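Local coordinates for protein orotidine 5'-phosphate decarboxylase (Sulfolobus solfataricus, PDB 4DBD) that probably catalyses the decarboxylation of orotidine 5'-monophosphate to UMP, the last step of de novo UMP biosynthesis, as a TIM-barrel homodimer, at residues G138-G143 against V162-G167. Residues are numbered along the deposited sequence; the frame is centred on the assembly and turned at random.
Sequences GIVVGG and VSPGMG
V162 shows how a strand residue in a parallel sheet serves its neighbour with both backbone groups: its N donates to I139 O at 3.0 Å, and its O accepts from V141 N at 2.9 Å, so the two bonds fall on the residues before and after V140. The same carbonyl also receives a CA-H...O contact from V140. On the V140–V162 face, V140 CG2 meets V162 CG2 at 3.7 Å, while V140 CG1, set anti to the backbone N (chi1 -177°), reaches P164 CD. Strands 138-141 and 160-163 are the sixth and seventh of the eight-stranded TIM barrel, joined by a beta-alpha-beta crossover through helix 146-155. Next along, the proline nitrogen of P164 has no hydrogen to give, and V141 O is met instead by a side chain: S163 OG donates to it at 2.7 Å, lying in the carbonyl plane. With an alanine here, the buried V141 carbonyl would probably be left without its hydroxyl donor. Beyond V141 and S163, P164 O, approached nearly along the C=O axis, takes a short 2.6 Å but bent bond (133° at the hydrogen) from G143 N. G143 has no CB, and its CA sits directly against M166 SD at 3.6 Å. Residues 164-167 belong to the predicted substrate-binding loop, and the side chain of P164 is about 6 Å from a bound sulfate ion, probably from the crystallisation liquor.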
ATOM      1  N   GLY A 138      15.685   5.988  -6.595  1.00 19.79           N
ATOM      2  CA  GLY A 138      16.141   4.678  -6.170  1.00 20.97           C
ATOM      3  C   GLY A 138      15.148   3.564  -6.425  1.00 22.22           C
ATOM      4  O   GLY A 138      14.017   3.803  -6.871  1.00 20.70           O
ATOM      5  N   ILE A 139      15.583   2.338  -6.140  1.00 18.10           N
ATOM      6  CA  ILE A 139      14.737   1.163  -6.280  1.00 12.70           C
ATOM      7  C   ILE A 139      14.995   0.218  -5.127  1.00 18.55           C
ATOM      8  O   ILE A 139      16.101   0.175  -4.573  1.00 16.28           O
ATOM      9  CB  ILE A 139      14.971   0.419  -7.623  1.00 16.49           C
ATOM     10  CG1 ILE A 139      16.447   0.088  -7.788  1.00 19.63           C
ATOM     11  CG2 ILE A 139      14.455   1.268  -8.800  1.00 18.82           C
ATOM     12  CD1 ILE A 139      16.765  -0.668  -9.078  1.00 24.55           C
ATOM     13  N   VAL A 140      13.963  -0.532  -4.764  1.00 15.13           N
ATOM     14  CA  VAL A 140      14.044  -1.479  -3.670  1.00 15.31           C
ATOM     15  C   VAL A 140      14.229  -2.868  -4.275  1.00 15.63           C
ATOM     16  O   VAL A 140      13.375  -3.329  -5.023  1.00 16.94           O
ATOM     17  CB  VAL A 140      12.741  -1.447  -2.821  1.00 14.69           C
ATOM     18  CG1 VAL A 140      12.849  -2.385  -1.620  1.00 16.84           C
ATOM     19  CG2 VAL A 140      12.428  -0.033  -2.367  1.00 17.93           C
ATOM     20  N   VAL A 141      15.359  -3.514  -3.985  1.00 16.74           N
ATOM     21  CA  VAL A 141      15.609  -4.875  -4.475  1.00 15.27           C
ATOM     22  C   VAL A 141      15.908  -5.799  -3.294  1.00 13.63           C
ATOM     23  O   VAL A 141      16.894  -5.605  -2.580  1.00 20.78           O
ATOM     24  CB  VAL A 141      16.777  -4.933  -5.474  1.00 17.15           C
ATOM     25  CG1 VAL A 141      16.829  -6.317  -6.108  1.00 18.41           C
ATOM     26  CG2 VAL A 141      16.613  -3.864  -6.549  1.00 23.66           C
ATOM     27  N   GLY A 142      15.053  -6.803  -3.104  1.00 18.00           N
ATOM     28  CA  GLY A 142      15.111  -7.680  -1.940  1.00 19.59           C
ATOM     29  C   GLY A 142      16.473  -8.263  -1.596  1.00 33.66           C
ATOM     30  O   GLY A 142      17.214  -8.703  -2.481  1.00 25.65           O
ATOM     31  N   GLY A 143      16.790  -8.284  -0.300  1.00 30.20           N
ATOM     32  CA  GLY A 143      18.085  -8.747   0.180  1.00 30.92           C
ATOM     33  C   GLY A 143      18.271 -10.258   0.157  1.00 36.49           C
ATOM     34  O   GLY A 143      19.398 -10.749   0.246  1.00 38.50           O
ATOM     35  N   VAL A 162      18.354  -0.011  -2.591  1.00 17.67           N
ATOM     36  CA  VAL A 162      18.152  -0.281  -1.167  1.00 16.72           C
ATOM     37  C   VAL A 162      17.560  -1.672  -1.035  1.00 16.79           C
ATOM     38  O   VAL A 162      16.730  -2.091  -1.863  1.00 17.46           O
ATOM     39  CB  VAL A 162      17.246   0.774  -0.494  1.00 24.68           C
ATOM     40  CG1 VAL A 162      17.921   2.144  -0.530  1.00 16.90           C
ATOM     41  CG2 VAL A 162      15.869   0.807  -1.159  1.00 16.94           C
ATOM     42  N   SER A 163      18.022  -2.407  -0.028  1.00 16.97           N
ATOM     43  CA  SER A 163      17.712  -3.831   0.059  1.00 17.83           C
ATOM     44  C   SER A 163      17.285  -4.253   1.448  1.00 21.54           C
ATOM     45  O   SER A 163      18.101  -4.311   2.362  1.00 21.04           O
ATOM     46  CB  SER A 163      18.928  -4.667  -0.352  1.00 18.83           C
ATOM     47  OG  SER A 163      19.242  -4.478  -1.714  1.00 23.64           O
ATOM     48  N   PRO A 164      15.996  -4.575   1.598  1.00 21.27           N
ATOM     49  CA  PRO A 164      15.464  -5.078   2.864  1.00 26.64           C
ATOM     50  C   PRO A 164      15.623  -6.586   2.912  1.00 27.17           C
ATOM     51  O   PRO A 164      16.247  -7.154   2.020  1.00 31.34           O
ATOM     52  CB  PRO A 164      13.983  -4.682   2.800  1.00 28.01           C
ATOM     53  CG  PRO A 164      13.661  -4.652   1.337  1.00 33.49           C
ATOM     54  CD  PRO A 164      14.945  -4.378   0.581  1.00 24.21           C
ATOM     55  N   GLY A 165      15.092  -7.220   3.951  1.00 32.31           N
ATOM     56  CA  GLY A 165      15.196  -8.660   4.082  1.00 35.73           C
ATOM     57  C   GLY A 165      16.494  -9.136   4.713  1.00 33.89           C
ATOM     58  O   GLY A 165      16.796 -10.327   4.658  1.00 34.76           O
ATOM     59  N   MET A 166      17.258  -8.217   5.308  1.00 29.80           N
ATOM     60  CA  MET A 166      18.481  -8.587   6.029  1.00 31.31           C
ATOM     61  C   MET A 166      18.151  -8.915   7.486  1.00 29.62           C
ATOM     62  O   MET A 166      17.378  -8.189   8.139  1.00 32.49           O
ATOM     63  CB  MET A 166      19.540  -7.471   5.965  1.00 26.77           C
ATOM     64  CG  MET A 166      19.745  -6.854   4.595  1.00 37.99           C
ATOM     65  SD  MET A 166      19.904  -8.069   3.269  1.00 39.89           S
ATOM     66  CE  MET A 166      21.566  -8.722   3.514  1.00 28.70           C
ATOM     67  N   GLY A 167      18.727 -10.011   7.978  1.00 30.15           N
ATOM     68  CA  GLY A 167      18.493 -10.462   9.336  1.00 25.49           C
ATOM     69  C   GLY A 167      17.433 -11.544   9.467  1.00 35.96           C
ATOM     70  O   GLY A 167      17.701 -12.728   9.231  1.00 44.71           O
TER